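Local coordinates for DUF1893 domain-containing protein (Thermotoga maritima, PDB 1VK9), which is of unknown function but adopts a cytidine deaminase-like fold, binds zinc ions and is ADP-ribosylated, at residues P84-A89 with S106-E111; D68-K73 with A89-K94; V52-R57 with S77-M82; L32-G37 with D59-S64; E26-S31 with I40-D45. All coordinates share one frame; numbering follows the deposited sequence.

Contact 1: residues P84-A89 with S106-E111; sequences PDHIHA and SFSYDE. With ZN (zinc ion), chain E.
S106 meets H86 at the edge of its imidazole: S106 OG is hydrogen-bonded to H86 ND1 (2.8 Å) near the ring plane, and S106 O accepts the backbone N-H of I87. F107 follows over the ring: its CA lies 3.9 Å from the H86 ring centroid, a CH-pi contact displaced toward the rim. S108 OG then bridges two histidines, reaching H86 NE2 at 2.7 Å and accepting from H88 ND1 at 2.8 Å. Along the backbone, S108 N donates to I87 O and A89 N to S108 O (2.9 Å). Strand axes 4.6 Å apart and 11° from exact alignment identify the parallel pair of the beta-alpha-beta unit that runs through helix 94-102. Y109 continues the pairing opposite A89. At D110 the backbone N still bonds A89 O (3.1 Å), while OD2 binds the zinc ion together with H88 NE2 (2.1 Å) and a water. H88 reaches the metal with CG anti to the backbone N (chi1 180°), its ring turned 65° from the D110 carboxylate.

Contact 2: residues D68-K73 with A89-K94; sequences DKMVGK and AKVISK
With CG anti to the backbone N (chi1 180°), selenomethionine M70 starts outstretched, then bends at chi2 (63°) and chi3 (69°), which folds its selenium alongside V91. There M70 SE lies 3.7 Å from V91 CG1, the two side chains side by side and pointing the same way. On the other face of the sheet V71 CG2 rests 3.7 Å from A89 CB. Four backbone hydrogen bonds of 2.8 to 3.0 Å tie the segments: K90 N to D68 O, V91 N to K69 O, V71 N to V91 O and S93 N to V71 O. The second is the irregular one, V91 N standing above the K69 carbonyl plane where both chains turn a corner. The pairing is parallel, as expected of the beta-alpha-beta unit that crosses over through helix 73-82. Both strands run straight into helices: G72 and S93 each occupy an N-cap position, and G72 CA sits 3.6 Å from S93 OG. That hydroxyl is hydrogen-bonded to E128 and weakly to A96 N.

Contact 3: residues V52-R57 with S77-M82; sequences VELFKR and SFLLKM
Helices 49-57 and 73-82 run side by side, their segment axes 10.1 Å apart and their directions 21° from parallel, with the CA atoms of F55 and F78 the nearest pair. F55 makes the largest share of the contact. Its CG is anti to the backbone N (chi1 -166°), which sends the ring toward the other helix, and F78 turns its CD1 edge onto one face of F55. Centroids 5.0 Å apart and planes at 82° define a T-shaped pair. K81 CG lies at the F55 ring edge, 3.9 Å from F55 CE1. Selenomethionine M82 approaches the same ring obliquely in a Met-aromatic contact, its SE 5.3 Å from the centroid, and also meets L54 CG at 3.9 Å. Cut back to an alanine, F55 would probably offer F78 no ring face and open a gap beside M82 and K81. Nearer the sheet, L54 CD2 lies 4.2 Å from L79 CD2; one turn back from F55, V52 CG2 is 4.0 Å from F78 CZ. L32 packs on L54 and I87 on L79, so both helices cover one face of the mixed sheet, consistent with the layered cytidine deaminase-like fold.

Contact 4: residues L32-G37 with D59-S64; sequences LLAYSG and DNLEGS. With ZN (zinc ion), chain D.
S64 CA approaches Y35 O (3.2 Å) in a bent, probably weak CA-H...O contact, and the turn that delivers S64 there is closed by the hydrogen bond from S64 N to L61 O (3.0 Å). Beside it S64 OG, anti to its own carbonyl carbon (chi1 -82°), faces S36 CB. No conventional hydrogen bond crosses between the segments, and the remaining side-chain touch is apolar, A34 CB against L61 CD2 at 4.2 Å. The loop that meets strand 32-35 is shaped by two overlapping turns. One is an Asx turn, N60 OD1 accepting E62 N (3.2 Å) in its carbonyl plane, on a lone pair. The other is a type II beta turn from L61 to S64, with G63 at the position where a positive phi (88°) calls for glycine. This turn leads into strand 65-68, whose antiparallel pairing with strand 32-35 begins at L65. The E62 side chain leaves the turn extended, and its OE1 binds a zinc ion shared with H8 and H10 of an N-terminal polyhistidine run, probably an expression tag.

Contact 5: residues E26-S31 with I40-D45; sequences EKKDLS and IFESKD
S31 donates two hydrogen bonds: its backbone N to S43 O (2.8 Å, 165° at the hydrogen), and its hydroxyl to D45 O (2.7 Å). Both donors lie in the plane of the carbonyl they use. S31 OG stands between the backbone N and the carbonyl carbon (chi1 68°), which aims it past K44 at D45. Strand 39-43 belongs to a beta hairpin with strand 32-35, and I40 and F41, both opposite A34, form a classic beta bulge; the bond from S31 N to S43 O extends the hairpin pairing to the loop after helix 15-27. The charged contact is a salt bridge, K28 NZ meeting the syn lone pair of E42 OE1 with the side chains at about a right angle; its modelled length is too short to interpret at this resolution. E42 OE2 is hydrogen-bonded to S39. Apolar packing places L30 CD1 3.8 Å from E42 CG. With an alanine at E42, the K28 ammonium is likely to lose its mate and L30 CD1 the CG it packs on.

From the N terminus, contact 5 closes first, bringing the end of helix 15-27 to the outgoing hairpin strand. Contact 4 opens within that loop and closes beyond it at 59-64, so the two cross; likewise contact 3 crosses contact 4, contact 2 crosses contact 3, and contact 1 crosses contact 2. None nests in another, and non-adjacent contacts follow in series. Contacts 1 and 2 share A89; with 4 and 5 they reach the same mixed sheet, while contact 3 pairs two helices on one of its faces. Probable hydrogen bonds join contacts 3 and 4 (L61 N to M82 O) and, between contacts in series, 1 and 4 (G63 N to D85 OD1) and 2 and 5 (K69 N to S31 O).

Contact 1: residues P84-A89 with S106-E111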
# COMPACT_ATOMS: atom_id res chain seq x y z
N PRO A 84 -0.64 1.99 -8.33
CA PRO A 84 -2.08 1.72 -8.36
C PRO A 84 -2.84 3.05 -8.56
O PRO A 84 -2.28 4.10 -8.27
CB PRO A 84 -2.34 1.13 -6.98
CG PRO A 84 -1.29 1.71 -6.11
CD PRO A 84 -0.08 1.90 -6.96
N ASP A 85 -4.07 3.00 -9.06
CA ASP A 85 -4.86 4.20 -9.28
C ASP A 85 -5.20 4.82 -7.91
O ASP A 85 -5.11 6.05 -7.73
CB ASP A 85 -6.17 3.88 -10.04
CG ASP A 85 -5.96 3.30 -11.47
OD1 ASP A 85 -4.81 3.03 -11.92
OD2 ASP A 85 -6.93 3.08 -12.23
N HIS A 86 -5.54 3.99 -6.93
CA HIS A 86 -5.90 4.48 -5.62
C HIS A 86 -5.52 3.45 -4.56
O HIS A 86 -5.60 2.24 -4.81
CB HIS A 86 -7.40 4.74 -5.60
CG HIS A 86 -7.92 5.32 -4.32
ND1 HIS A 86 -8.05 6.67 -4.11
CD2 HIS A 86 -8.41 4.72 -3.21
CE1 HIS A 86 -8.57 6.89 -2.91
NE2 HIS A 86 -8.79 5.72 -2.34
N ILE A 87 -5.08 3.92 -3.39
CA ILE A 87 -4.86 3.05 -2.24
C ILE A 87 -5.83 3.50 -1.15
O ILE A 87 -5.87 4.68 -0.80
CB ILE A 87 -3.42 3.17 -1.73
CG1 ILE A 87 -2.42 2.85 -2.84
CG2 ILE A 87 -3.19 2.26 -0.52
CD1 ILE A 87 -1.05 3.43 -2.60
N HIS A 88 -6.63 2.56 -0.64
CA HIS A 88 -7.48 2.82 0.52
C HIS A 88 -6.89 2.07 1.69
O HIS A 88 -6.80 0.86 1.66
CB HIS A 88 -8.92 2.35 0.31
CG HIS A 88 -9.80 2.60 1.50
ND1 HIS A 88 -10.16 3.86 1.91
CD2 HIS A 88 -10.36 1.74 2.38
CE1 HIS A 88 -10.93 3.78 2.98
NE2 HIS A 88 -11.07 2.50 3.29
N ALA A 89 -6.50 2.82 2.71
CA ALA A 89 -5.90 2.27 3.92
C ALA A 89 -6.91 2.34 5.05
O ALA A 89 -7.46 3.41 5.33
CB ALA A 89 -4.65 3.08 4.28
N SER A 106 -3.00 8.89 -5.29
CA SER A 106 -4.38 9.05 -4.81
C SER A 106 -4.65 8.01 -3.75
O SER A 106 -4.40 6.82 -3.95
CB SER A 106 -5.35 8.89 -5.96
OG SER A 106 -6.64 8.65 -5.45
N PHE A 107 -5.14 8.45 -2.60
CA PHE A 107 -5.33 7.51 -1.50
C PHE A 107 -6.41 8.03 -0.54
O PHE A 107 -6.72 9.20 -0.55
CB PHE A 107 -4.00 7.23 -0.78
CG PHE A 107 -3.52 8.37 0.07
CD1 PHE A 107 -2.77 9.41 -0.50
CD2 PHE A 107 -3.85 8.43 1.43
CE1 PHE A 107 -2.35 10.49 0.28
CE2 PHE A 107 -3.44 9.51 2.21
CZ PHE A 107 -2.67 10.55 1.63
N SER A 108 -6.97 7.14 0.27
CA SER A 108 -7.96 7.52 1.25
C SER A 108 -7.73 6.65 2.46
O SER A 108 -7.07 5.62 2.34
CB SER A 108 -9.39 7.35 0.70
OG SER A 108 -9.59 6.02 0.25
N TYR A 109 -8.24 7.06 3.63
CA TYR A 109 -8.00 6.32 4.86
C TYR A 109 -9.15 6.43 5.87
O TYR A 109 -9.95 7.35 5.80
CB TYR A 109 -6.67 6.74 5.51
CG TYR A 109 -6.53 8.22 5.87
CD1 TYR A 109 -6.03 9.12 4.92
CD2 TYR A 109 -6.88 8.70 7.15
CE1 TYR A 109 -5.89 10.47 5.20
CE2 TYR A 109 -6.74 10.06 7.45
CZ TYR A 109 -6.24 10.93 6.45
OH TYR A 109 -6.05 12.27 6.67
N ASP A 110 -9.25 5.47 6.78
CA ASP A 110 -10.30 5.53 7.79
C ASP A 110 -9.77 6.17 9.07
O ASP A 110 -10.46 6.98 9.67
CB ASP A 110 -10.93 4.15 8.02
CG ASP A 110 -11.53 3.57 6.74
OD1 ASP A 110 -12.15 4.35 5.98
OD2 ASP A 110 -11.41 2.35 6.38
N GLU A 111 -8.55 5.83 9.47
CA GLU A 111 -7.92 6.34 10.69
C GLU A 111 -6.49 6.69 10.33
O GLU A 111 -5.88 6.03 9.49
CB GLU A 111 -7.95 5.28 11.82
CG GLU A 111 -7.41 5.84 13.13
CD GLU A 111 -7.29 4.85 14.31
OE1 GLU A 111 -7.81 3.73 14.20
OE2 GLU A 111 -6.69 5.23 15.38
ZN ZN E . -12.18 1.70 4.83
O HOH W 1 -11.44 -0.34 5.26

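Contact 2: residues D68-K73 with A89-K94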
# COMPACT_ATOMS: atom_id res chain seq x y z
N ASP A 68 -5.64 -1.90 1.92
CA ASP A 68 -4.69 -2.41 2.88
C ASP A 68 -5.13 -2.04 4.31
O ASP A 68 -5.63 -0.95 4.55
CB ASP A 68 -3.30 -1.85 2.57
CG ASP A 68 -2.19 -2.63 3.22
OD1 ASP A 68 -2.48 -3.53 4.03
OD2 ASP A 68 -0.99 -2.40 3.00
N LYS A 69 -4.96 -2.98 5.24
CA LYS A 69 -5.40 -2.85 6.63
C LYS A 69 -4.55 -1.78 7.36
O LYS A 69 -5.06 -0.96 8.13
CB LYS A 69 -5.23 -4.21 7.32
CG LYS A 69 -6.36 -4.72 8.16
CD LYS A 69 -5.92 -6.06 8.77
CE LYS A 69 -7.06 -6.86 9.35
NZ LYS A 69 -7.13 -6.55 10.80
N MSE A 70 -3.24 -1.79 7.10
CA MSE A 70 -2.31 -1.01 7.86
C MSE A 70 -1.21 -0.51 6.93
O MSE A 70 -0.37 -1.30 6.49
CB MSE A 70 -1.73 -1.89 8.98
CG MSE A 70 -0.70 -1.20 9.89
SE MSE A 70 -1.45 0.33 10.92
CE MSE A 70 -2.73 -0.61 12.25
N VAL A 71 -1.22 0.77 6.60
CA VAL A 71 -0.25 1.28 5.65
C VAL A 71 0.80 2.15 6.34
O VAL A 71 0.52 3.29 6.76
CB VAL A 71 -0.93 1.98 4.45
CG1 VAL A 71 0.10 2.61 3.53
CG2 VAL A 71 -1.71 0.98 3.66
N GLY A 72 2.00 1.59 6.47
CA GLY A 72 3.13 2.34 7.00
C GLY A 72 4.02 2.79 5.86
O GLY A 72 3.72 2.53 4.70
N LYS A 73 5.12 3.46 6.19
CA LYS A 73 6.08 3.90 5.17
C LYS A 73 6.60 2.74 4.30
O LYS A 73 6.75 2.87 3.07
CB LYS A 73 7.24 4.61 5.83
CG LYS A 73 7.75 5.75 5.06
CD LYS A 73 8.94 6.34 5.77
CE LYS A 73 9.69 7.21 4.84
NZ LYS A 73 10.23 8.35 5.53
N ALA A 89 -6.50 2.82 2.71
CA ALA A 89 -5.90 2.27 3.92
C ALA A 89 -6.91 2.34 5.05
O ALA A 89 -7.46 3.41 5.33
CB ALA A 89 -4.65 3.08 4.28
N LYS A 90 -7.17 1.22 5.72
CA LYS A 90 -8.07 1.25 6.86
C LYS A 90 -7.42 2.08 7.98
O LYS A 90 -8.07 2.91 8.61
CB LYS A 90 -8.47 -0.15 7.32
CG LYS A 90 -9.35 -0.17 8.56
CD LYS A 90 -9.88 -1.56 8.84
CE LYS A 90 -10.53 -1.60 10.21
NZ LYS A 90 -11.74 -2.45 10.15
N VAL A 91 -6.13 1.87 8.19
CA VAL A 91 -5.31 2.72 9.04
C VAL A 91 -4.04 3.08 8.27
O VAL A 91 -3.40 2.19 7.70
CB VAL A 91 -4.85 2.00 10.34
CG1 VAL A 91 -4.07 2.96 11.23
CG2 VAL A 91 -5.98 1.47 11.10
N ILE A 92 -3.67 4.36 8.28
CA ILE A 92 -2.43 4.84 7.69
C ILE A 92 -1.58 5.57 8.73
O ILE A 92 -2.11 6.30 9.57
CB ILE A 92 -2.74 5.77 6.51
CG1 ILE A 92 -1.50 6.04 5.68
CG2 ILE A 92 -3.35 7.10 6.97
CD1 ILE A 92 -1.83 6.55 4.28
N SER A 93 -0.27 5.38 8.69
CA SER A 93 0.60 6.12 9.59
C SER A 93 0.98 7.44 8.96
O SER A 93 0.97 7.57 7.74
CB SER A 93 1.85 5.32 9.93
OG SER A 93 2.79 5.42 8.88
N LYS A 94 1.31 8.42 9.80
CA LYS A 94 1.69 9.75 9.36
C LYS A 94 2.85 9.76 8.35
O LYS A 94 2.77 10.50 7.39
CB LYS A 94 2.00 10.64 10.56
CG LYS A 94 1.96 12.13 10.29
CD LYS A 94 2.06 12.90 11.60
CE LYS A 94 3.34 13.72 11.68
NZ LYS A 94 3.72 13.93 13.10

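Contact 3: residues V52-R57 with S77-M82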
# COMPACT_ATOMS: atom_id res chain seq x y z
N VAL A 52 4.94 -7.65 -0.05
CA VAL A 52 6.05 -8.22 -0.79
C VAL A 52 5.55 -9.29 -1.78
O VAL A 52 5.93 -9.25 -2.94
CB VAL A 52 7.15 -8.74 0.15
CG1 VAL A 52 8.26 -9.44 -0.62
CG2 VAL A 52 7.74 -7.60 0.96
N GLU A 53 4.70 -10.23 -1.35
CA GLU A 53 4.13 -11.23 -2.25
C GLU A 53 3.52 -10.45 -3.43
O GLU A 53 3.89 -10.68 -4.59
CB GLU A 53 3.09 -12.16 -1.55
CG GLU A 53 3.65 -13.31 -0.66
CD GLU A 53 2.58 -14.26 -0.04
OE1 GLU A 53 2.07 -15.14 -0.79
OE2 GLU A 53 2.27 -14.18 1.19
N LEU A 54 2.66 -9.47 -3.14
CA LEU A 54 2.04 -8.66 -4.19
C LEU A 54 3.07 -7.99 -5.13
O LEU A 54 2.93 -8.04 -6.35
CB LEU A 54 1.13 -7.60 -3.56
CG LEU A 54 0.45 -6.55 -4.47
CD1 LEU A 54 -0.38 -7.21 -5.56
CD2 LEU A 54 -0.40 -5.60 -3.64
N PHE A 55 4.09 -7.37 -4.55
CA PHE A 55 5.18 -6.77 -5.32
C PHE A 55 5.87 -7.77 -6.25
O PHE A 55 6.22 -7.44 -7.37
CB PHE A 55 6.20 -6.20 -4.35
CG PHE A 55 7.19 -5.26 -4.99
CD1 PHE A 55 6.87 -3.93 -5.20
CD2 PHE A 55 8.46 -5.71 -5.34
CE1 PHE A 55 7.79 -3.06 -5.79
CE2 PHE A 55 9.38 -4.86 -5.92
CZ PHE A 55 9.05 -3.53 -6.15
N LYS A 56 6.09 -8.98 -5.76
CA LYS A 56 6.80 -10.00 -6.52
C LYS A 56 5.92 -10.49 -7.67
O LYS A 56 6.45 -11.04 -8.63
CB LYS A 56 7.18 -11.17 -5.60
CG LYS A 56 8.33 -10.90 -4.61
CD LYS A 56 9.72 -10.97 -5.30
CE LYS A 56 10.91 -10.86 -4.32
NZ LYS A 56 11.03 -12.04 -3.39
N ARG A 57 4.61 -10.28 -7.58
CA ARG A 57 3.65 -10.85 -8.54
C ARG A 57 3.32 -10.00 -9.76
O ARG A 57 3.05 -10.58 -10.81
CB ARG A 57 2.34 -11.23 -7.84
CG ARG A 57 1.77 -12.59 -8.23
CD ARG A 57 0.44 -12.91 -7.49
NE ARG A 57 0.12 -14.33 -7.43
CZ ARG A 57 -0.09 -15.09 -8.50
NH1 ARG A 57 -0.02 -14.56 -9.72
NH2 ARG A 57 -0.37 -16.39 -8.38
N SER A 77 5.89 2.59 0.24
CA SER A 77 6.95 2.54 -0.75
C SER A 77 6.69 1.47 -1.81
O SER A 77 6.78 1.73 -3.01
CB SER A 77 8.30 2.29 -0.09
OG SER A 77 8.67 3.40 0.72
N PHE A 78 6.35 0.27 -1.36
CA PHE A 78 6.04 -0.81 -2.30
C PHE A 78 4.86 -0.40 -3.18
O PHE A 78 4.94 -0.45 -4.42
CB PHE A 78 5.75 -2.10 -1.55
CG PHE A 78 6.98 -2.82 -1.10
CD1 PHE A 78 7.68 -3.63 -1.98
CD2 PHE A 78 7.42 -2.71 0.19
CE1 PHE A 78 8.82 -4.29 -1.57
CE2 PHE A 78 8.55 -3.38 0.61
CZ PHE A 78 9.25 -4.16 -0.27
N LEU A 79 3.78 0.04 -2.54
CA LEU A 79 2.59 0.40 -3.26
C LEU A 79 2.86 1.58 -4.24
O LEU A 79 2.39 1.55 -5.38
CB LEU A 79 1.44 0.67 -2.28
CG LEU A 79 0.95 -0.55 -1.46
CD1 LEU A 79 -0.09 -0.15 -0.40
CD2 LEU A 79 0.39 -1.67 -2.34
N LEU A 80 3.65 2.58 -3.82
CA LEU A 80 3.97 3.72 -4.68
C LEU A 80 4.66 3.27 -5.95
O LEU A 80 4.32 3.73 -7.06
CB LEU A 80 4.86 4.74 -3.98
CG LEU A 80 4.19 5.77 -3.07
CD1 LEU A 80 5.22 6.79 -2.61
CD2 LEU A 80 3.05 6.48 -3.74
N LYS A 81 5.60 2.35 -5.81
CA LYS A 81 6.33 1.85 -6.97
C LYS A 81 5.39 1.13 -7.94
O LYS A 81 5.60 1.19 -9.17
CB LYS A 81 7.51 0.97 -6.55
CG LYS A 81 8.27 0.34 -7.70
CD LYS A 81 8.96 1.40 -8.58
CE LYS A 81 10.47 1.22 -8.68
NZ LYS A 81 10.69 0.16 -9.64
N MSE A 82 4.34 0.51 -7.42
CA MSE A 82 3.50 -0.31 -8.28
C MSE A 82 2.48 0.52 -9.04
O MSE A 82 1.83 0.02 -9.96
CB MSE A 82 2.82 -1.40 -7.48
CG MSE A 82 3.75 -2.52 -7.15
SE MSE A 82 2.83 -3.94 -6.21
CE MSE A 82 2.84 -3.12 -4.44

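Contact 4: residues L32-G37 with D59-S64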
# COMPACT_ATOMS: atom_id res chain seq x y z
N LEU A 32 -5.00 -7.52 2.71
CA LEU A 32 -4.57 -6.86 1.47
C LEU A 32 -5.41 -7.35 0.29
O LEU A 32 -5.74 -8.52 0.19
CB LEU A 32 -3.09 -7.14 1.21
CG LEU A 32 -2.36 -6.51 0.02
CD1 LEU A 32 -2.50 -5.00 -0.01
CD2 LEU A 32 -0.89 -6.89 0.04
N LEU A 33 -5.76 -6.43 -0.60
CA LEU A 33 -6.52 -6.78 -1.79
C LEU A 33 -6.11 -5.86 -2.93
O LEU A 33 -5.96 -4.64 -2.72
CB LEU A 33 -8.02 -6.63 -1.51
CG LEU A 33 -8.98 -6.66 -2.70
CD1 LEU A 33 -9.07 -8.05 -3.27
CD2 LEU A 33 -10.33 -6.21 -2.25
N ALA A 34 -5.89 -6.43 -4.12
CA ALA A 34 -5.81 -5.61 -5.33
C ALA A 34 -7.00 -5.95 -6.23
O ALA A 34 -7.32 -7.13 -6.44
CB ALA A 34 -4.52 -5.80 -6.04
N TYR A 35 -7.68 -4.91 -6.72
CA TYR A 35 -8.96 -5.05 -7.41
C TYR A 35 -9.06 -4.23 -8.71
O TYR A 35 -8.69 -3.05 -8.76
CB TYR A 35 -10.08 -4.67 -6.45
CG TYR A 35 -11.49 -4.91 -6.95
CD1 TYR A 35 -12.11 -6.16 -6.82
CD2 TYR A 35 -12.23 -3.88 -7.53
CE1 TYR A 35 -13.41 -6.38 -7.27
CE2 TYR A 35 -13.53 -4.08 -7.98
CZ TYR A 35 -14.12 -5.34 -7.84
OH TYR A 35 -15.41 -5.53 -8.29
N SER A 36 -9.55 -4.86 -9.78
CA SER A 36 -9.64 -4.19 -11.08
C SER A 36 -11.05 -4.20 -11.67
O SER A 36 -11.28 -3.72 -12.76
CB SER A 36 -8.66 -4.84 -12.06
OG SER A 36 -9.12 -6.13 -12.39
N GLY A 37 -12.00 -4.73 -10.92
CA GLY A 37 -13.31 -4.99 -11.45
C GLY A 37 -13.56 -6.41 -11.03
O GLY A 37 -14.69 -6.79 -10.72
N ASP A 59 4.20 -6.27 -12.13
CA ASP A 59 5.10 -5.16 -12.36
C ASP A 59 4.46 -3.83 -11.94
O ASP A 59 5.13 -2.94 -11.37
CB ASP A 59 5.58 -5.14 -13.81
CG ASP A 59 6.15 -3.83 -14.18
OD1 ASP A 59 7.34 -3.59 -13.92
OD2 ASP A 59 5.46 -2.93 -14.69
N ASN A 60 3.17 -3.70 -12.23
CA ASN A 60 2.41 -2.51 -11.83
C ASN A 60 0.92 -2.82 -11.69
O ASN A 60 0.45 -3.88 -12.10
CB ASN A 60 2.63 -1.36 -12.81
CG ASN A 60 1.94 -1.59 -14.17
OD1 ASN A 60 0.74 -1.41 -14.30
ND2 ASN A 60 2.72 -1.99 -15.17
N LEU A 61 0.19 -1.87 -11.12
CA LEU A 61 -1.21 -2.06 -10.81
C LEU A 61 -2.05 -0.92 -11.36
O LEU A 61 -3.04 -0.53 -10.74
CB LEU A 61 -1.38 -2.12 -9.28
CG LEU A 61 -0.94 -3.41 -8.58
CD1 LEU A 61 -0.97 -3.19 -7.09
CD2 LEU A 61 -1.85 -4.54 -8.97
N GLU A 62 -1.66 -0.38 -12.52
CA GLU A 62 -2.49 0.62 -13.20
C GLU A 62 -3.85 0.05 -13.62
O GLU A 62 -3.93 -1.06 -14.14
CB GLU A 62 -1.81 1.16 -14.44
CG GLU A 62 -0.57 1.97 -14.15
CD GLU A 62 0.09 2.55 -15.39
OE1 GLU A 62 -0.50 2.47 -16.53
OE2 GLU A 62 1.21 3.09 -15.19
N GLY A 63 -4.92 0.82 -13.38
CA GLY A 63 -6.26 0.32 -13.65
C GLY A 63 -6.81 -0.42 -12.45
O GLY A 63 -7.94 -0.89 -12.46
N SER A 64 -6.01 -0.52 -11.40
CA SER A 64 -6.43 -1.28 -10.24
C SER A 64 -6.42 -0.42 -9.01
O SER A 64 -5.78 0.63 -8.99
CB SER A 64 -5.52 -2.48 -10.05
OG SER A 64 -5.95 -3.52 -10.91
ZN ZN D . -1.88 2.95 -17.55

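Contact 5: residues E26-S31 with I40-D45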
# COMPACT_ATOMS: atom_id res chain seq x y z
N GLU A 26 -14.21 -6.73 3.27
CA GLU A 26 -14.92 -6.84 4.54
C GLU A 26 -15.48 -8.26 4.73
O GLU A 26 -15.24 -8.88 5.76
CB GLU A 26 -16.00 -5.74 4.69
CG GLU A 26 -15.47 -4.34 5.06
CD GLU A 26 -16.56 -3.26 5.17
OE1 GLU A 26 -17.77 -3.56 5.05
OE2 GLU A 26 -16.20 -2.08 5.39
N LYS A 27 -16.17 -8.79 3.71
CA LYS A 27 -16.76 -10.13 3.76
C LYS A 27 -15.75 -11.29 3.95
O LYS A 27 -16.14 -12.36 4.39
CB LYS A 27 -17.60 -10.38 2.49
CG LYS A 27 -18.62 -11.52 2.59
CD LYS A 27 -18.85 -12.18 1.22
CE LYS A 27 -19.95 -13.24 1.29
NZ LYS A 27 -20.53 -13.53 -0.06
N LYS A 28 -14.48 -11.07 3.66
CA LYS A 28 -13.48 -12.15 3.67
C LYS A 28 -12.35 -11.98 4.71
O LYS A 28 -11.34 -12.68 4.64
CB LYS A 28 -12.86 -12.34 2.27
CG LYS A 28 -13.79 -12.98 1.22
CD LYS A 28 -13.09 -13.13 -0.12
CE LYS A 28 -13.03 -14.59 -0.53
NZ LYS A 28 -12.02 -14.78 -1.60
N ASP A 29 -12.55 -11.06 5.66
CA ASP A 29 -11.50 -10.62 6.61
C ASP A 29 -10.09 -10.60 5.98
O ASP A 29 -9.18 -11.28 6.45
CB ASP A 29 -11.55 -11.44 7.93
CG ASP A 29 -11.33 -10.56 9.20
OD1 ASP A 29 -10.87 -9.38 9.11
OD2 ASP A 29 -11.59 -10.96 10.36
N LEU A 30 -9.92 -9.83 4.91
CA LEU A 30 -8.64 -9.75 4.18
C LEU A 30 -7.70 -8.76 4.84
O LEU A 30 -8.13 -7.89 5.59
CB LEU A 30 -8.87 -9.32 2.73
CG LEU A 30 -9.48 -10.35 1.78
CD1 LEU A 30 -9.49 -9.80 0.36
CD2 LEU A 30 -8.77 -11.71 1.82
N SER A 31 -6.41 -8.89 4.58
CA SER A 31 -5.47 -7.88 5.07
C SER A 31 -4.87 -7.02 3.95
O SER A 31 -4.30 -5.94 4.21
CB SER A 31 -4.41 -8.50 5.98
OG SER A 31 -3.53 -9.35 5.29
N ILE A 40 -7.76 -9.42 -8.01
CA ILE A 40 -6.55 -9.99 -8.64
C ILE A 40 -5.45 -10.50 -7.71
O ILE A 40 -4.58 -11.28 -8.13
CB ILE A 40 -5.97 -9.06 -9.73
CG1 ILE A 40 -5.53 -7.72 -9.16
CG2 ILE A 40 -6.98 -8.89 -10.86
CD1 ILE A 40 -4.96 -6.79 -10.23
N PHE A 41 -5.51 -10.05 -6.45
CA PHE A 41 -4.64 -10.52 -5.38
C PHE A 41 -5.40 -10.40 -4.06
O PHE A 41 -5.98 -9.36 -3.76
CB PHE A 41 -3.33 -9.71 -5.31
CG PHE A 41 -2.37 -10.20 -4.25
CD1 PHE A 41 -2.44 -9.72 -2.94
CD2 PHE A 41 -1.43 -11.17 -4.54
CE1 PHE A 41 -1.59 -10.19 -1.94
CE2 PHE A 41 -0.55 -11.65 -3.55
CZ PHE A 41 -0.65 -11.16 -2.24
N GLU A 42 -5.37 -11.47 -3.27
CA GLU A 42 -6.04 -11.52 -1.97
C GLU A 42 -5.05 -12.12 -0.98
O GLU A 42 -4.43 -13.16 -1.28
CB GLU A 42 -7.30 -12.41 -2.04
CG GLU A 42 -8.51 -11.75 -2.70
CD GLU A 42 -9.75 -12.62 -2.73
OE1 GLU A 42 -9.83 -13.60 -1.96
OE2 GLU A 42 -10.68 -12.32 -3.52
N SER A 43 -4.89 -11.49 0.19
CA SER A 43 -4.13 -12.12 1.28
C SER A 43 -4.71 -11.78 2.61
O SER A 43 -5.36 -10.74 2.76
CB SER A 43 -2.66 -11.72 1.28
OG SER A 43 -1.88 -12.65 2.02
N LYS A 44 -4.48 -12.67 3.59
CA LYS A 44 -4.83 -12.38 4.98
C LYS A 44 -3.69 -12.55 6.01
O LYS A 44 -3.96 -12.47 7.19
CB LYS A 44 -6.11 -13.11 5.39
CG LYS A 44 -5.99 -14.62 5.56
CD LYS A 44 -7.13 -15.37 4.89
CE LYS A 44 -8.42 -15.28 5.69
NZ LYS A 44 -9.14 -16.57 5.67
N ASP A 45 -2.45 -12.76 5.57
CA ASP A 45 -1.28 -12.79 6.48
C ASP A 45 -1.03 -11.43 7.17
O ASP A 45 -1.65 -10.41 6.85
CB ASP A 45 0.03 -13.22 5.79
CG ASP A 45 -0.14 -14.34 4.76
OD1 ASP A 45 -0.87 -15.34 5.05
OD2 ASP A 45 0.45 -14.31 3.63